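Local coordinates for protein putative alpha-L-fucosidase (Bacteroides thetaiotaomicron, PDB 4H41) that is a putative alpha-L-fucosidase with a TIM-barrel fold, which would probably release fucose from host glycans in carbohydrate metabolism, at residues M73-P85 and G93-Y105. Numbering follows the deposited sequence.
Sequences MIRSGYRKFMTYP and GCYMPSVDLVDMY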
HETATM    1  N   MSE B  73      14.189 -20.194   4.343  1.00 18.11           N
HETATM    2  CA  MSE B  73      14.527 -19.175   3.334  1.00 16.42           C
HETATM    3  C   MSE B  73      13.823 -19.583   2.082  1.00 21.02           C
HETATM    4  O   MSE B  73      14.077 -20.662   1.580  1.00 22.15           O
HETATM    5  CB  MSE B  73      16.035 -19.076   3.144  1.00 18.56           C
HETATM    6  CG  MSE B  73      16.420 -17.789   2.418  1.00 22.78           C
HETATM    7 SE   MSE B  73      18.322 -17.791   2.028  0.75 26.29          SE
HETATM    8  CE  MSE B  73      18.302 -19.249   0.897  1.00 20.46           C
ATOM      9  N   ILE B  74      12.858 -18.811   1.646  1.00 16.39           N
ATOM     10  CA  ILE B  74      11.881 -19.293   0.658  1.00 15.57           C
ATOM     11  C   ILE B  74      12.458 -19.691  -0.705  1.00 19.23           C
ATOM     12  O   ILE B  74      12.031 -20.709  -1.236  1.00 19.65           O
ATOM     13  CB  ILE B  74      10.684 -18.300   0.540  1.00 16.83           C
ATOM     14  CG1 ILE B  74       9.466 -18.981  -0.094  1.00 17.44           C
ATOM     15  CG2 ILE B  74      11.070 -17.034  -0.181  1.00 18.01           C
ATOM     16  CD1 ILE B  74       8.137 -18.208   0.083  1.00 19.60           C
ATOM     17  N   ARG B  75      13.439 -18.966  -1.253  1.00 15.86           N
ATOM     18  CA  ARG B  75      14.068 -19.362  -2.514  1.00 15.90           C
ATOM     19  C   ARG B  75      15.442 -18.751  -2.608  1.00 20.32           C
ATOM     20  O   ARG B  75      15.626 -17.522  -2.528  1.00 19.54           O
ATOM     21  CB  ARG B  75      13.211 -19.059  -3.745  1.00 17.76           C
ATOM     22  CG  ARG B  75      12.840 -17.608  -3.955  1.00 20.12           C
ATOM     23  CD  ARG B  75      11.733 -17.465  -4.978  1.00 21.06           C
ATOM     24  NE  ARG B  75      10.459 -18.046  -4.546  1.00 21.46           N
ATOM     25  CZ  ARG B  75       9.519 -17.442  -3.818  1.00 22.68           C
ATOM     26  NH1 ARG B  75       9.692 -16.192  -3.388  1.00 17.50           N
ATOM     27  NH2 ARG B  75       8.407 -18.088  -3.491  1.00 23.62           N
ATOM     28  N   SER B  76      16.452 -19.630  -2.709  1.00 19.18           N
ATOM     29  CA  SER B  76      17.841 -19.236  -2.696  1.00 18.44           C
ATOM     30  C   SER B  76      18.229 -18.317  -3.858  1.00 21.92           C
ATOM     31  O   SER B  76      19.232 -17.605  -3.778  1.00 22.50           O
ATOM     32  CB  SER B  76      18.744 -20.462  -2.656  1.00 18.39           C
ATOM     33  OG  SER B  76      18.482 -21.361  -3.717  1.00 23.91           O
ATOM     34  N   GLY B  77      17.411 -18.305  -4.885  1.00 20.32           N
ATOM     35  CA  GLY B  77      17.459 -17.302  -5.917  1.00 20.81           C
ATOM     36  C   GLY B  77      16.162 -17.243  -6.683  1.00 23.54           C
ATOM     37  O   GLY B  77      15.320 -18.153  -6.604  1.00 20.43           O
ATOM     38  N   TYR B  78      15.975 -16.158  -7.375  1.00 21.23           N
ATOM     39  CA  TYR B  78      14.818 -15.965  -8.230  1.00 20.02           C
ATOM     40  C   TYR B  78      15.298 -15.268  -9.496  1.00 23.17           C
ATOM     41  O   TYR B  78      15.719 -14.107  -9.433  1.00 19.89           O
ATOM     42  CB  TYR B  78      13.720 -15.196  -7.517  1.00 19.25           C
ATOM     43  CG  TYR B  78      12.544 -14.928  -8.424  1.00 22.96           C
ATOM     44  CD1 TYR B  78      11.934 -15.961  -9.139  1.00 24.53           C
ATOM     45  CD2 TYR B  78      12.090 -13.635  -8.638  1.00 23.79           C
ATOM     46  CE1 TYR B  78      10.888 -15.711 -10.019  1.00 24.35           C
ATOM     47  CE2 TYR B  78      11.036 -13.373  -9.512  1.00 25.61           C
ATOM     48  CZ  TYR B  78      10.445 -14.413 -10.206  1.00 29.44           C
ATOM     49  OH  TYR B  78       9.460 -14.190 -11.124  1.00 31.11           O
ATOM     50  N   ARG B  79      15.282 -15.992 -10.621  1.00 21.38           N
ATOM     51  CA  ARG B  79      15.788 -15.479 -11.899  1.00 22.68           C
ATOM     52  C   ARG B  79      17.247 -14.996 -11.681  1.00 24.73           C
ATOM     53  O   ARG B  79      18.057 -15.816 -11.243  1.00 24.28           O
ATOM     54  CB  ARG B  79      14.864 -14.411 -12.484  1.00 20.30           C
ATOM     55  CG  ARG B  79      13.469 -14.946 -12.819  1.00 24.39           C
ATOM     56  CD  ARG B  79      12.593 -13.899 -13.466  1.00 27.33           C
ATOM     57  NE  ARG B  79      11.203 -14.322 -13.587  1.00 28.95           N
ATOM     58  CZ  ARG B  79      10.658 -14.989 -14.606  1.00 35.13           C
ATOM     59  NH1 ARG B  79      11.395 -15.350 -15.644  1.00 30.52           N
ATOM     60  NH2 ARG B  79       9.372 -15.316 -14.580  1.00 27.16           N
ATOM     61  N   LYS B  80      17.600 -13.706 -11.898  1.00 22.05           N
ATOM     62  CA  LYS B  80      19.015 -13.288 -11.747  1.00 22.31           C
ATOM     63  C   LYS B  80      19.396 -12.833 -10.331  1.00 23.51           C
ATOM     64  O   LYS B  80      20.560 -12.544 -10.088  1.00 25.29           O
ATOM     65  CB  LYS B  80      19.369 -12.219 -12.759  1.00 25.04           C
ATOM     66  CG  LYS B  80      19.359 -12.800 -14.172  1.00 28.98           C
ATOM     67  CD  LYS B  80      19.951 -11.850 -15.214  1.00 33.76           C
ATOM     68  CE  LYS B  80      20.241 -12.585 -16.494  1.00 42.54           C
ATOM     69  NZ  LYS B  80      20.875 -11.708 -17.514  1.00 41.76           N
ATOM     70  N   PHE B  81      18.469 -12.853  -9.397  1.00 22.04           N
ATOM     71  CA  PHE B  81      18.757 -12.473  -8.007  1.00 21.74           C
ATOM     72  C   PHE B  81      19.084 -13.719  -7.190  1.00 25.88           C
ATOM     73  O   PHE B  81      18.485 -14.775  -7.399  1.00 22.35           O
ATOM     74  CB  PHE B  81      17.594 -11.697  -7.396  1.00 22.60           C
ATOM     75  CG  PHE B  81      17.494 -10.300  -7.936  1.00 24.03           C
ATOM     76  CD1 PHE B  81      18.257  -9.277  -7.397  1.00 28.57           C
ATOM     77  CD2 PHE B  81      16.732 -10.028  -9.058  1.00 25.99           C
ATOM     78  CE1 PHE B  81      18.243  -8.003  -7.956  1.00 28.30           C
ATOM     79  CE2 PHE B  81      16.653  -8.730  -9.571  1.00 28.81           C
ATOM     80  CZ  PHE B  81      17.480  -7.747  -9.077  1.00 26.52           C
HETATM   81  N   MSE B  82      20.057 -13.599  -6.271  1.00 21.79           N
HETATM   82  CA  MSE B  82      20.469 -14.702  -5.420  1.00 20.39           C
HETATM   83  C   MSE B  82      20.710 -14.218  -3.993  1.00 25.35           C
HETATM   84  O   MSE B  82      20.913 -13.033  -3.737  1.00 23.47           O
HETATM   85  CB  MSE B  82      21.705 -15.410  -5.974  1.00 20.94           C
HETATM   86  CG  MSE B  82      22.942 -14.541  -5.972  1.00 25.13           C
HETATM   87 SE   MSE B  82      24.488 -15.380  -6.819  0.75 34.15          SE
HETATM   88  CE  MSE B  82      24.090 -15.010  -8.606  1.00 33.22           C
ATOM     89  N   THR B  83      20.706 -15.178  -3.074  1.00 21.57           N
ATOM     90  CA  THR B  83      20.857 -14.936  -1.639  1.00 22.01           C
ATOM     91  C   THR B  83      22.244 -15.240  -1.113  1.00 25.74           C
ATOM     92  O   THR B  83      22.500 -15.009   0.067  1.00 25.19           O
ATOM     93  CB  THR B  83      19.848 -15.804  -0.871  1.00 24.97           C
ATOM     94  OG1 THR B  83      20.133 -17.183  -1.076  1.00 21.90           O
ATOM     95  CG2 THR B  83      18.422 -15.485  -1.223  1.00 23.01           C
ATOM     96  N   TYR B  84      23.110 -15.826  -1.929  1.00 23.58           N
ATOM     97  CA  TYR B  84      24.468 -16.183  -1.512  1.00 23.68           C
ATOM     98  C   TYR B  84      25.388 -16.135  -2.756  1.00 28.39           C
ATOM     99  O   TYR B  84      24.864 -16.173  -3.874  1.00 26.95           O
ATOM    100  CB  TYR B  84      24.467 -17.572  -0.851  1.00 24.17           C
ATOM    101  CG  TYR B  84      24.259 -18.713  -1.820  1.00 25.14           C
ATOM    102  CD1 TYR B  84      22.991 -19.027  -2.294  1.00 25.92           C
ATOM    103  CD2 TYR B  84      25.331 -19.474  -2.274  1.00 27.29           C
ATOM    104  CE1 TYR B  84      22.798 -20.046  -3.222  1.00 25.96           C
ATOM    105  CE2 TYR B  84      25.145 -20.520  -3.175  1.00 27.94           C
ATOM    106  CZ  TYR B  84      23.863 -20.844  -3.594  1.00 28.14           C
ATOM    107  OH  TYR B  84      23.669 -21.785  -4.571  1.00 29.79           O
ATOM    108  N   PRO B  85      26.724 -16.113  -2.583  1.00 27.12           N
ATOM    109  CA  PRO B  85      27.625 -15.975  -3.743  1.00 27.54           C
ATOM    110  C   PRO B  85      27.833 -17.307  -4.444  1.00 32.14           C
ATOM    111  O   PRO B  85      28.862 -17.951  -4.284  1.00 30.29           O
ATOM    112  CB  PRO B  85      28.913 -15.418  -3.127  1.00 30.67           C
ATOM    113  CG  PRO B  85      28.918 -15.946  -1.747  1.00 34.21           C
ATOM    114  CD  PRO B  85      27.473 -16.028  -1.315  1.00 29.24           C
ATOM    115  N   GLY B  93      25.444 -15.676 -15.258  1.00 37.00           N
ATOM    116  CA  GLY B  93      25.105 -14.261 -15.432  1.00 37.55           C
ATOM    117  C   GLY B  93      24.190 -13.646 -14.391  1.00 38.77           C
ATOM    118  O   GLY B  93      23.673 -12.539 -14.606  1.00 39.39           O
ATOM    119  N   CYS B  94      24.037 -14.290 -13.241  1.00 31.11           N
ATOM    120  CA  CYS B  94      23.182 -13.756 -12.176  1.00 29.48           C
ATOM    121  C   CYS B  94      23.961 -12.714 -11.350  1.00 30.79           C
ATOM    122  O   CYS B  94      25.174 -12.600 -11.453  1.00 30.54           O
ATOM    123  CB  CYS B  94      22.625 -14.884 -11.327  1.00 30.25           C
ATOM    124  SG  CYS B  94      21.606 -16.060 -12.274  1.00 35.20           S
ATOM    125  N   TYR B  95      23.236 -11.903 -10.586  1.00 24.95           N
ATOM    126  CA  TYR B  95      23.807 -10.745  -9.892  1.00 24.09           C
ATOM    127  C   TYR B  95      24.416 -11.061  -8.549  1.00 27.40           C
ATOM    128  O   TYR B  95      23.756 -11.642  -7.688  1.00 26.65           O
ATOM    129  CB  TYR B  95      22.709  -9.698  -9.671  1.00 24.50           C
ATOM    130  CG  TYR B  95      21.884  -9.346 -10.897  1.00 25.29           C
ATOM    131  CD1 TYR B  95      22.474  -9.226 -12.158  1.00 29.36           C
ATOM    132  CD2 TYR B  95      20.519  -9.147 -10.802  1.00 25.47           C
ATOM    133  CE1 TYR B  95      21.714  -8.924 -13.280  1.00 29.19           C
ATOM    134  CE2 TYR B  95      19.751  -8.856 -11.923  1.00 25.87           C
ATOM    135  CZ  TYR B  95      20.351  -8.775 -13.166  1.00 26.98           C
ATOM    136  OH  TYR B  95      19.621  -8.445 -14.289  1.00 30.63           O
HETATM  137  N   MSE B  96      25.657 -10.626  -8.329  1.00 25.18           N
HETATM  138  CA  MSE B  96      26.286 -10.786  -7.023  1.00 25.11           C
HETATM  139  C   MSE B  96      25.491  -9.965  -5.991  1.00 27.43           C
HETATM  140  O   MSE B  96      25.332  -8.756  -6.191  1.00 25.93           O
HETATM  141  CB  MSE B  96      27.749 -10.289  -7.088  1.00 28.18           C
HETATM  142  CG  MSE B  96      28.510 -10.401  -5.782  1.00 34.40           C
HETATM  143 SE   MSE B  96      28.963 -12.225  -5.379  0.75 40.49          SE
HETATM  144  CE  MSE B  96      30.443 -11.888  -4.113  1.00 40.76           C
ATOM    145  N   PRO B  97      25.004 -10.574  -4.895  1.00 23.32           N
ATOM    146  CA  PRO B  97      24.320  -9.779  -3.850  1.00 22.11           C
ATOM    147  C   PRO B  97      25.341  -9.105  -2.947  1.00 24.66           C
ATOM    148  O   PRO B  97      26.489  -9.530  -2.898  1.00 24.05           O
ATOM    149  CB  PRO B  97      23.540 -10.851  -3.078  1.00 23.26           C
ATOM    150  CG  PRO B  97      24.403 -12.050  -3.178  1.00 26.92           C
ATOM    151  CD  PRO B  97      25.118 -11.987  -4.494  1.00 24.52           C
ATOM    152  N   SER B  98      24.927  -8.101  -2.173  1.00 22.27           N
ATOM    153  CA  SER B  98      25.896  -7.426  -1.318  1.00 23.52           C
ATOM    154  C   SER B  98      26.104  -8.156  -0.013  1.00 24.95           C
ATOM    155  O   SER B  98      27.085  -7.878   0.658  1.00 25.81           O
ATOM    156  CB  SER B  98      25.487  -5.993  -1.034  1.00 26.41           C
ATOM    157  OG  SER B  98      24.244  -5.925  -0.376  1.00 26.80           O
ATOM    158  N   VAL B  99      25.204  -9.072   0.365  1.00 23.02           N
ATOM    159  CA  VAL B  99      25.323  -9.820   1.622  1.00 22.24           C
ATOM    160  C   VAL B  99      25.068 -11.290   1.355  1.00 24.34           C
ATOM    161  O   VAL B  99      24.121 -11.635   0.646  1.00 24.84           O
ATOM    162  CB  VAL B  99      24.312  -9.275   2.679  1.00 25.26           C
ATOM    163  CG1 VAL B  99      24.342 -10.105   3.968  1.00 25.16           C
ATOM    164  CG2 VAL B  99      24.560  -7.796   2.993  1.00 25.81           C
ATOM    165  N   ASP B 100      25.844 -12.167   2.016  1.00 21.95           N
ATOM    166  CA  ASP B 100      25.588 -13.600   1.982  1.00 21.18           C
ATOM    167  C   ASP B 100      24.481 -13.885   3.021  1.00 23.03           C
ATOM    168  O   ASP B 100      24.757 -14.022   4.211  1.00 22.51           O
ATOM    169  CB  ASP B 100      26.861 -14.426   2.258  1.00 21.28           C
ATOM    170  CG  ASP B 100      26.644 -15.927   2.184  1.00 26.84           C
ATOM    171  OD1 ASP B 100      25.461 -16.367   2.160  1.00 21.99           O
ATOM    172  OD2 ASP B 100      27.651 -16.680   2.190  1.00 25.27           O
ATOM    173  N   LEU B 101      23.226 -13.902   2.572  1.00 21.19           N
ATOM    174  CA  LEU B 101      22.079 -14.129   3.461  1.00 19.81           C
ATOM    175  C   LEU B 101      22.032 -15.535   3.995  1.00 21.47           C
ATOM    176  O   LEU B 101      21.540 -15.750   5.107  1.00 23.05           O
ATOM    177  CB  LEU B 101      20.755 -13.824   2.744  1.00 19.59           C
ATOM    178  CG  LEU B 101      20.593 -12.392   2.258  1.00 25.31           C
ATOM    179  CD1 LEU B 101      19.297 -12.228   1.445  1.00 24.91           C
ATOM    180  CD2 LEU B 101      20.584 -11.411   3.430  1.00 28.92           C
ATOM    181  N   VAL B 102      22.501 -16.518   3.225  1.00 19.95           N
ATOM    182  CA  VAL B 102      22.497 -17.918   3.683  1.00 19.16           C
ATOM    183  C   VAL B 102      23.392 -18.032   4.933  1.00 23.69           C
ATOM    184  O   VAL B 102      22.955 -18.561   5.959  1.00 21.20           O
ATOM    185  CB  VAL B 102      22.899 -18.893   2.564  1.00 22.66           C
ATOM    186  CG1 VAL B 102      22.995 -20.301   3.095  1.00 24.12           C
ATOM    187  CG2 VAL B 102      21.870 -18.852   1.436  1.00 21.64           C
ATOM    188  N   ASP B 103      24.604 -17.475   4.859  1.00 20.28           N
ATOM    189  CA  ASP B 103      25.536 -17.431   5.987  1.00 19.84           C
ATOM    190  C   ASP B 103      24.879 -16.723   7.172  1.00 24.88           C
ATOM    191  O   ASP B 103      24.915 -17.225   8.292  1.00 26.22           O
ATOM    192  CB  ASP B 103      26.821 -16.689   5.593  1.00 21.62           C
ATOM    193  CG  ASP B 103      27.677 -16.297   6.791  1.00 27.66           C
ATOM    194  OD1 ASP B 103      28.294 -17.193   7.392  1.00 27.96           O
ATOM    195  OD2 ASP B 103      27.664 -15.101   7.171  1.00 30.00           O
HETATM  196  N   MSE B 104      24.255 -15.573   6.920  1.00 21.59           N
HETATM  197  CA  MSE B 104      23.649 -14.787   7.989  1.00 18.47           C
HETATM  198  C   MSE B 104      22.544 -15.548   8.668  1.00 22.11           C
HETATM  199  O   MSE B 104      22.535 -15.622   9.899  1.00 20.46           O
HETATM  200  CB  MSE B 104      23.088 -13.456   7.456  1.00 19.58           C
HETATM  201  CG  MSE B 104      22.632 -12.533   8.558  1.00 23.10           C
HETATM  202 SE   MSE B 104      21.606 -11.087   7.831  0.75 29.54          SE
HETATM  203  CE  MSE B 104      20.015 -12.122   7.314  1.00 26.89           C
ATOM    204  N   TYR B 105      21.603 -16.085   7.896  1.00 19.67           N
ATOM    205  CA  TYR B 105      20.486 -16.832   8.487  1.00 19.02           C
ATOM    206  C   TYR B 105      20.944 -18.073   9.216  1.00 22.00           C
ATOM    207  O   TYR B 105      20.395 -18.388  10.259  1.00 21.36           O
ATOM    208  CB  TYR B 105      19.442 -17.218   7.438  1.00 19.21           C
ATOM    209  CG  TYR B 105      18.695 -16.047   6.866  1.00 19.18           C
ATOM    210  CD1 TYR B 105      18.138 -15.070   7.696  1.00 22.80           C
ATOM    211  CD2 TYR B 105      18.446 -15.953   5.502  1.00 20.21           C
ATOM    212  CE1 TYR B 105      17.382 -14.030   7.174  1.00 23.52           C
ATOM    213  CE2 TYR B 105      17.693 -14.908   4.973  1.00 19.97           C
ATOM    214  CZ  TYR B 105      17.163 -13.953   5.813  1.00 27.27           C
ATOM    215  OH  TYR B 105      16.393 -12.947   5.294  1.00 27.92           O
TER
HETATM  216  O   HOH W   1      23.343 -11.052 -16.723  1.00 39.12           O
HETATM  217  O   HOH W   2      21.415 -11.043  -6.358  1.00 22.19           O
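Tyr95 packs against the turn of the beta hairpin formed by 77-78 and 81-82, with Lys80 over one face of its ring and Phe81 at an edge. Lys80 CB sits 3.7 Å from the Tyr95 ring centroid, a CH-pi contact, while CD reaches on toward OH. The ring's CD2-CE2 edge points into the face of Phe81, a T-shaped pair with planes at 77°. The backbone of Tyr95 joins in: its N donates a nearly straight bond of 2.8 Å to Lys80 O, in the carbonyl plane. With an alanine at Tyr95, the Phe81 face and the Lys80 aliphatic chain would probably be left without their aromatic partner. Water 1 joins Lys80 NZ to Gly93 O, and the same ammonium pairs with Asp250 of the second subunit; water 2 links Met82 N to Tyr95 O. Further along, Met82 CG rests against Pro97 CD at 3.7 Å. Thr83 O receives Leu101 N at 2.8 Å and, weakly, Val102 N, so one carbonyl meets the first two N-H groups of the helix, the Leu101 bond being bent (133°). Asp100 is the N-cap: with chi1 at -178° its carboxylate swings away from its own N, and OD1 accepts from Asp103 N at 3.0 Å, from above the carboxylate plane; OD2 bonds Tyr150. Val102 CG2 fits among Thr83 OG1, Tyr84 CB and Met73 CE, the last 3.6 Å away, and Met73 SE meets the Tyr105 ring at its edge, a Met-aromatic contact. One shell further out, Ser76 O takes both Thr83 N and Thr83 OG1. The contact folds the connection between 70-73, second strand of the (beta/alpha)8 (TIM) barrel, and helix 101-111 back on itself; helix 87-91 lies against Met82 and Cys94, helix 136-151 against Tyr84 and Val102.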